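Local structure of thiosulfate sulfurtransferase (Pseudomonas aeruginosa, 1YT8) at residues T399-Y404 with A412-R417; R407-A412 with S466-A471. The protein probably transfers the sulfane sulfur of thiosulfate to cyanide, as rhodaneses do, and carries several rhodanese-like domains in one chain. One frame throughout, in Å; residues are numbered along the deposited sequence.

Contact 1. Residues T399-Y404 with A412-R417; sequences TASANY and AAWVLR
Trp414 and Tyr404 each give one hydrogen bond to a backbone carbonyl of the other segment. Trp414 NE1 donates to Thr399 O at 2.7 Å. This oxygen lies at the indole edge, in the ring plane, and the N-H...O angle is 146°. Tyr404 OH donates to Ala412 O, also at 2.7 Å, but tilted from the carbonyl plane. The same hydroxyl is hydrogen-bonded to the backbone N of Leu481. Two partners thus hold the end of a buried ring.

Two CH-pi contacts accompany these bonds. Trp414 CB sits over the centre of the Tyr404 ring, 3.6 Å from its centroid. Ser401 CB lies over a face of the indole, 3.7 Å from the centroid of the six-membered ring. Ser401 OG is hydrogen-bonded to Asp488 OD1. The Tyr404 and Trp414 rings are themselves oblique, with planes at 46°.

One apolar contact is added: Tyr404 CB meets Trp414 CD1 at 3.7 Å. Both aromatic residues hold CG trans to the backbone N (chi1 173° in Tyr404), and their CB atoms point across the contact.

Ala400 is the N-cap of helix 401-406, and its O accepts from Tyr404 N. The arrangement packs the helix of a beta-alpha-beta unit, 393-397, 401-406 and 413-414, against the following strand of the same unit in a rhodanese-like domain.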
ATOM      1  N   THR A 399       3.784 -17.956  -5.203  1.00 16.43           N
ATOM      2  CA  THR A 399       3.156 -16.714  -5.654  1.00 16.41           C
ATOM      3  C   THR A 399       1.863 -16.493  -4.864  1.00 17.63           C
ATOM      4  O   THR A 399       1.385 -17.399  -4.186  1.00 16.86           O
ATOM      5  CB  THR A 399       2.834 -16.758  -7.166  1.00 16.96           C
ATOM      6  OG1 THR A 399       2.498 -15.441  -7.623  1.00 18.84           O
ATOM      7  CG2 THR A 399       1.666 -17.690  -7.439  1.00 15.93           C
ATOM      8  N   ALA A 400       1.298 -15.292  -4.948  1.00 17.02           N
ATOM      9  CA  ALA A 400       0.061 -14.993  -4.227  1.00 16.67           C
ATOM     10  C   ALA A 400      -1.039 -15.948  -4.677  1.00 16.98           C
ATOM     11  O   ALA A 400      -1.113 -16.304  -5.858  1.00 15.83           O
ATOM     12  CB  ALA A 400      -0.358 -13.548  -4.481  1.00 18.74           C
ATOM     13  N   SER A 401      -1.892 -16.363  -3.742  1.00 15.77           N
ATOM     14  CA  SER A 401      -2.967 -17.298  -4.065  1.00 18.59           C
ATOM     15  C   SER A 401      -3.819 -16.814  -5.231  1.00 18.78           C
ATOM     16  O   SER A 401      -4.285 -17.621  -6.040  1.00 17.72           O
ATOM     17  CB  SER A 401      -3.854 -17.565  -2.837  1.00 17.99           C
ATOM     18  OG  SER A 401      -4.590 -16.421  -2.449  1.00 18.57           O
ATOM     19  N   ALA A 402      -4.024 -15.502  -5.327  1.00 19.23           N
ATOM     20  CA  ALA A 402      -4.818 -14.949  -6.422  1.00 19.62           C
ATOM     21  C   ALA A 402      -4.129 -15.225  -7.763  1.00 19.83           C
ATOM     22  O   ALA A 402      -4.792 -15.561  -8.746  1.00 20.19           O
ATOM     23  CB  ALA A 402      -5.017 -13.443  -6.230  1.00 19.90           C
ATOM     24  N   ASN A 403      -2.806 -15.085  -7.795  1.00 18.55           N
ATOM     25  CA  ASN A 403      -2.039 -15.334  -9.016  1.00 20.65           C
ATOM     26  C   ASN A 403      -2.074 -16.815  -9.366  1.00 19.53           C
ATOM     27  O   ASN A 403      -2.203 -17.188 -10.531  1.00 19.94           O
ATOM     28  CB  ASN A 403      -0.578 -14.901  -8.849  1.00 21.38           C
ATOM     29  CG  ASN A 403      -0.432 -13.411  -8.618  1.00 26.49           C
ATOM     30  OD1 ASN A 403      -1.170 -12.609  -9.187  1.00 27.41           O
ATOM     31  ND2 ASN A 403       0.539 -13.033  -7.791  1.00 26.00           N
ATOM     32  N   TYR A 404      -1.947 -17.655  -8.344  1.00 18.50           N
ATOM     33  CA  TYR A 404      -1.972 -19.099  -8.528  1.00 18.19           C
ATOM     34  C   TYR A 404      -3.275 -19.536  -9.204  1.00 18.53           C
ATOM     35  O   TYR A 404      -3.254 -20.286 -10.177  1.00 18.59           O
ATOM     36  CB  TYR A 404      -1.830 -19.794  -7.170  1.00 17.82           C
ATOM     37  CG  TYR A 404      -2.012 -21.292  -7.221  1.00 17.21           C
ATOM     38  CD1 TYR A 404      -0.968 -22.135  -7.612  1.00 18.15           C
ATOM     39  CD2 TYR A 404      -3.235 -21.870  -6.889  1.00 17.80           C
ATOM     40  CE1 TYR A 404      -1.144 -23.526  -7.665  1.00 18.53           C
ATOM     41  CE2 TYR A 404      -3.422 -23.252  -6.944  1.00 18.26           C
ATOM     42  CZ  TYR A 404      -2.376 -24.070  -7.329  1.00 18.59           C
ATOM     43  OH  TYR A 404      -2.573 -25.430  -7.369  1.00 16.34           O
ATOM     44  N   ALA A 412       1.136 -28.148  -9.627  1.00 16.37           N
ATOM     45  CA  ALA A 412       1.750 -27.352  -8.567  1.00 16.08           C
ATOM     46  C   ALA A 412       0.815 -27.182  -7.372  1.00 16.07           C
ATOM     47  O   ALA A 412      -0.406 -27.096  -7.528  1.00 15.09           O
ATOM     48  CB  ALA A 412       2.155 -25.986  -9.108  1.00 17.43           C
ATOM     49  N   ALA A 413       1.394 -27.145  -6.175  1.00 15.05           N
ATOM     50  CA  ALA A 413       0.618 -26.964  -4.955  1.00 14.31           C
ATOM     51  C   ALA A 413       0.882 -25.557  -4.421  1.00 14.91           C
ATOM     52  O   ALA A 413       2.033 -25.142  -4.295  1.00 11.37           O
ATOM     53  CB  ALA A 413       1.026 -28.004  -3.905  1.00 12.83           C
ATOM     54  N   TRP A 414      -0.179 -24.813  -4.127  1.00 15.21           N
ATOM     55  CA  TRP A 414       0.007 -23.471  -3.592  1.00 14.94           C
ATOM     56  C   TRP A 414       0.302 -23.577  -2.099  1.00 12.11           C
ATOM     57  O   TRP A 414      -0.330 -24.359  -1.382  1.00 12.31           O
ATOM     58  CB  TRP A 414      -1.239 -22.601  -3.803  1.00 14.40           C
ATOM     59  CG  TRP A 414      -1.043 -21.219  -3.256  1.00 15.50           C
ATOM     60  CD1 TRP A 414      -0.289 -20.219  -3.804  1.00 15.08           C
ATOM     61  CD2 TRP A 414      -1.521 -20.719  -2.001  1.00 15.66           C
ATOM     62  NE1 TRP A 414      -0.263 -19.129  -2.964  1.00 15.30           N
ATOM     63  CE2 TRP A 414      -1.009 -19.408  -1.850  1.00 16.00           C
ATOM     64  CE3 TRP A 414      -2.328 -21.253  -0.986  1.00 15.84           C
ATOM     65  CZ2 TRP A 414      -1.280 -18.619  -0.722  1.00 16.02           C
ATOM     66  CZ3 TRP A 414      -2.598 -20.468   0.139  1.00 16.49           C
ATOM     67  CH2 TRP A 414      -2.072 -19.164   0.258  1.00 15.14           C
ATOM     68  N   VAL A 415       1.258 -22.784  -1.631  1.00 13.74           N
ATOM     69  CA  VAL A 415       1.633 -22.805  -0.225  1.00 14.98           C
ATOM     70  C   VAL A 415       1.949 -21.417   0.316  1.00 13.48           C
ATOM     71  O   VAL A 415       2.212 -20.479  -0.440  1.00 15.91           O
ATOM     72  CB  VAL A 415       2.896 -23.673   0.016  1.00 15.76           C
ATOM     73  CG1 VAL A 415       2.649 -25.107  -0.426  1.00 15.82           C
ATOM     74  CG2 VAL A 415       4.072 -23.086  -0.743  1.00 16.73           C
ATOM     75  N   LEU A 416       1.909 -21.312   1.636  1.00 14.92           N
ATOM     76  CA  LEU A 416       2.248 -20.093   2.353  1.00 15.21           C
ATOM     77  C   LEU A 416       3.641 -20.376   2.893  1.00 15.46           C
ATOM     78  O   LEU A 416       3.855 -21.397   3.545  1.00 14.96           O
ATOM     79  CB  LEU A 416       1.307 -19.870   3.537  1.00 15.28           C
ATOM     80  CG  LEU A 416      -0.082 -19.285   3.296  1.00 14.99           C
ATOM     81  CD1 LEU A 416      -0.851 -19.260   4.614  1.00 15.72           C
ATOM     82  CD2 LEU A 416       0.049 -17.879   2.718  1.00 15.01           C
ATOM     83  N   ARG A 417       4.588 -19.492   2.625  1.00 15.19           N
ATOM     84  CA  ARG A 417       5.935 -19.710   3.120  1.00 17.93           C
ATOM     85  C   ARG A 417       5.951 -19.758   4.647  1.00 18.10           C
ATOM     86  O   ARG A 417       6.777 -20.449   5.246  1.00 20.21           O
ATOM     87  CB  ARG A 417       6.870 -18.605   2.629  1.00 16.82           C
ATOM     88  CG  ARG A 417       8.305 -18.798   3.088  1.00 18.95           C
ATOM     89  CD  ARG A 417       9.192 -17.677   2.616  1.00 21.20           C
ATOM     90  NE  ARG A 417      10.513 -17.740   3.231  1.00 21.30           N
ATOM     91  CZ  ARG A 417      11.298 -16.684   3.406  1.00 23.05           C
ATOM     92  NH1 ARG A 417      10.890 -15.485   3.009  1.00 20.81           N
ATOM     93  NH2 ARG A 417      12.482 -16.823   3.992  1.00 18.77           N
TER

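Contact 2. Residues R407-A412 with S466-A471; sequences RHIPGA and SAWVAA
Ile409 lays its branches over one face of the Trp468 indole; the contact joins a loop of the rhodanese-like fold to helix 464-470. The loop, 407-412, links helix 401-406 to strand 413-414.

In the first shell, Ile409 CG2 stands over the face of the six-membered ring of Trp468, 3.7 Å from its centroid. Ile409 CG1 covers the five-membered ring, with Trp468 CG at 3.8 Å. Ile409 CD1 reaches on toward CD2 and CE3 of Trp468. With CG1 beside the backbone N (chi1 -60°) and CG2 opposite that N, both branches lie along the indole. Pro410 CD adds an oblique contact to Trp468 CZ2 at 4.1 Å.

A second patch lies at the more exposed end. Val469 CG2 sits over the centre of the Arg407 guanidinium, 3.6 Å from CZ. Val469 CG1 comes to 3.7 Å from Arg407 NH1. The arginine chain is extended up to a bend at chi3 (62°), which turns the flat group so that a face meets the methyls. Arg407 and Val469 approach from opposite directions.

The next shell fixes the two sides. Trp468 NE1 donates to Pro474 O, so the polar edge of the buried indole has a partner. Leu384 and Ala385 of helix 381-387 also touch Trp468. On the loop side, a type II beta turn runs from Ile409 to Ala412, with Gly411 at its third position. Ala412 N closes the turn on Ile409 O. His408 ND1 bonds to the same oxygen from the opposite face of the carbonyl plane, at 3.1 Å and with a nearly straight N-H...O angle of 177°.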
ATOM      1  N   ARG A 407      -3.256 -18.776 -12.962  1.00 22.60           N
ATOM      2  CA  ARG A 407      -2.412 -19.602 -13.820  1.00 22.73           C
ATOM      3  C   ARG A 407      -1.231 -20.180 -13.050  1.00 20.74           C
ATOM      4  O   ARG A 407      -0.568 -19.471 -12.298  1.00 20.39           O
ATOM      5  CB  ARG A 407      -1.893 -18.753 -14.983  1.00 24.25           C
ATOM      6  CG  ARG A 407      -1.131 -19.513 -16.055  1.00 28.73           C
ATOM      7  CD  ARG A 407      -0.564 -18.538 -17.077  1.00 31.62           C
ATOM      8  NE  ARG A 407       0.379 -17.615 -16.450  1.00 35.40           N
ATOM      9  CZ  ARG A 407       0.929 -16.568 -17.058  1.00 37.57           C
ATOM     10  NH1 ARG A 407       0.631 -16.294 -18.321  1.00 38.35           N
ATOM     11  NH2 ARG A 407       1.788 -15.797 -16.401  1.00 37.99           N
ATOM     12  N   HIS A 408      -0.968 -21.470 -13.240  1.00 19.78           N
ATOM     13  CA  HIS A 408       0.145 -22.115 -12.560  1.00 18.10           C
ATOM     14  C   HIS A 408       0.583 -23.377 -13.288  1.00 17.81           C
ATOM     15  O   HIS A 408      -0.127 -23.890 -14.153  1.00 18.39           O
ATOM     16  CB  HIS A 408      -0.240 -22.444 -11.113  1.00 17.54           C
ATOM     17  CG  HIS A 408      -1.460 -23.303 -10.990  1.00 18.27           C
ATOM     18  ND1 HIS A 408      -1.444 -24.661 -11.227  1.00 18.89           N
ATOM     19  CD2 HIS A 408      -2.734 -22.996 -10.653  1.00 17.08           C
ATOM     20  CE1 HIS A 408      -2.656 -25.153 -11.039  1.00 18.73           C
ATOM     21  NE2 HIS A 408      -3.457 -24.163 -10.690  1.00 22.39           N
ATOM     22  N   ILE A 409       1.769 -23.861 -12.944  1.00 17.38           N
ATOM     23  CA  ILE A 409       2.302 -25.072 -13.547  1.00 16.44           C
ATOM     24  C   ILE A 409       1.387 -26.230 -13.160  1.00 15.87           C
ATOM     25  O   ILE A 409       1.008 -26.367 -11.999  1.00 18.48           O
ATOM     26  CB  ILE A 409       3.738 -25.327 -13.040  1.00 16.93           C
ATOM     27  CG1 ILE A 409       4.625 -24.140 -13.424  1.00 17.17           C
ATOM     28  CG2 ILE A 409       4.281 -26.626 -13.619  1.00 18.41           C
ATOM     29  CD1 ILE A 409       6.028 -24.178 -12.829  1.00 18.44           C
ATOM     30  N   PRO A 410       1.008 -27.077 -14.132  1.00 17.42           N
ATOM     31  CA  PRO A 410       0.127 -28.216 -13.849  1.00 18.05           C
ATOM     32  C   PRO A 410       0.631 -29.083 -12.697  1.00 18.74           C
ATOM     33  O   PRO A 410       1.789 -29.509 -12.695  1.00 18.70           O
ATOM     34  CB  PRO A 410       0.106 -28.972 -15.174  1.00 18.78           C
ATOM     35  CG  PRO A 410       0.256 -27.876 -16.178  1.00 18.24           C
ATOM     36  CD  PRO A 410       1.355 -27.034 -15.562  1.00 18.14           C
ATOM     37  N   GLY A 411      -0.241 -29.333 -11.723  1.00 16.46           N
ATOM     38  CA  GLY A 411       0.130 -30.152 -10.583  1.00 16.95           C
ATOM     39  C   GLY A 411       0.754 -29.403  -9.413  1.00 17.02           C
ATOM     40  O   GLY A 411       0.891 -29.962  -8.326  1.00 18.04           O
ATOM     41  N   ALA A 412       1.136 -28.148  -9.627  1.00 16.37           N
ATOM     42  CA  ALA A 412       1.750 -27.352  -8.567  1.00 16.08           C
ATOM     43  C   ALA A 412       0.815 -27.182  -7.372  1.00 16.07           C
ATOM     44  O   ALA A 412      -0.406 -27.096  -7.528  1.00 15.09           O
ATOM     45  CB  ALA A 412       2.155 -25.986  -9.108  1.00 17.43           C
ATOM     46  N   SER A 466       6.985 -17.689 -14.815  1.00 23.60           N
ATOM     47  CA  SER A 466       7.037 -16.841 -16.002  1.00 25.95           C
ATOM     48  C   SER A 466       7.893 -17.493 -17.081  1.00 26.18           C
ATOM     49  O   SER A 466       7.572 -17.422 -18.270  1.00 26.11           O
ATOM     50  CB  SER A 466       7.606 -15.462 -15.654  1.00 25.52           C
ATOM     51  OG  SER A 466       6.662 -14.705 -14.919  1.00 28.22           O
ATOM     52  N   ALA A 467       8.984 -18.125 -16.659  1.00 26.31           N
ATOM     53  CA  ALA A 467       9.883 -18.804 -17.586  1.00 26.40           C
ATOM     54  C   ALA A 467       9.173 -20.012 -18.191  1.00 26.89           C
ATOM     55  O   ALA A 467       9.288 -20.274 -19.389  1.00 26.25           O
ATOM     56  CB  ALA A 467      11.146 -19.248 -16.862  1.00 26.69           C
ATOM     57  N   TRP A 468       8.443 -20.742 -17.351  1.00 27.12           N
ATOM     58  CA  TRP A 468       7.693 -21.917 -17.785  1.00 28.09           C
ATOM     59  C   TRP A 468       6.705 -21.493 -18.866  1.00 28.37           C
ATOM     60  O   TRP A 468       6.634 -22.108 -19.931  1.00 27.58           O
ATOM     61  CB  TRP A 468       6.955 -22.534 -16.590  1.00 29.78           C
ATOM     62  CG  TRP A 468       6.029 -23.672 -16.928  1.00 33.18           C
ATOM     63  CD1 TRP A 468       4.760 -23.577 -17.430  1.00 34.49           C
ATOM     64  CD2 TRP A 468       6.299 -25.073 -16.788  1.00 34.71           C
ATOM     65  NE1 TRP A 468       4.224 -24.830 -17.608  1.00 35.09           N
ATOM     66  CE2 TRP A 468       5.147 -25.768 -17.223  1.00 36.56           C
ATOM     67  CE3 TRP A 468       7.404 -25.810 -16.338  1.00 36.17           C
ATOM     68  CZ2 TRP A 468       5.068 -27.167 -17.220  1.00 36.17           C
ATOM     69  CZ3 TRP A 468       7.325 -27.202 -16.336  1.00 36.37           C
ATOM     70  CH2 TRP A 468       6.163 -27.865 -16.774  1.00 36.60           C
ATOM     71  N   VAL A 469       5.949 -20.435 -18.588  1.00 27.50           N
ATOM     72  CA  VAL A 469       4.979 -19.920 -19.548  1.00 28.19           C
ATOM     73  C   VAL A 469       5.686 -19.474 -20.827  1.00 27.79           C
ATOM     74  O   VAL A 469       5.210 -19.728 -21.934  1.00 27.97           O
ATOM     75  CB  VAL A 469       4.199 -18.723 -18.956  1.00 28.19           C
ATOM     76  CG1 VAL A 469       3.335 -18.068 -20.033  1.00 27.63           C
ATOM     77  CG2 VAL A 469       3.333 -19.198 -17.799  1.00 27.09           C
ATOM     78  N   ALA A 470       6.832 -18.817 -20.669  1.00 27.81           N
ATOM     79  CA  ALA A 470       7.596 -18.337 -21.815  1.00 29.13           C
ATOM     80  C   ALA A 470       8.154 -19.483 -22.663  1.00 30.22           C
ATOM     81  O   ALA A 470       8.471 -19.297 -23.838  1.00 30.21           O
ATOM     82  CB  ALA A 470       8.731 -17.434 -21.339  1.00 28.52           C
ATOM     83  N   ALA A 471       8.269 -20.664 -22.065  1.00 29.63           N
ATOM     84  CA  ALA A 471       8.786 -21.833 -22.768  1.00 30.68           C
ATOM     85  C   ALA A 471       7.692 -22.509 -23.587  1.00 30.71           C
ATOM     86  O   ALA A 471       7.940 -23.500 -24.276  1.00 31.08           O
ATOM     87  CB  ALA A 471       9.377 -22.821 -21.770  1.00 29.60           C
TER

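Contacts 1 and 2 lie in the same rhodanese-like domain, with centres 12 Å apart. Along the chain their segments alternate: 399-404, 407-412, 412-417, then 466-471. Ala412 is shared, ending the turn of contact 2 and starting the strand segment of contact 1. Contact 1 is local and buried, within one beta-alpha-beta unit at strand 413-414, the outermost of the five parallel strands, whose Trp414 also pairs with Leu481 and Ala483. Contact 2 is partly buried and reaches much further along the sequence. The stacked rings of Tyr404 and His408 also connect them. Contact 1 packs helix 401-406 on strand 413-414, and contact 2 packs the loop between them on helix 464-470.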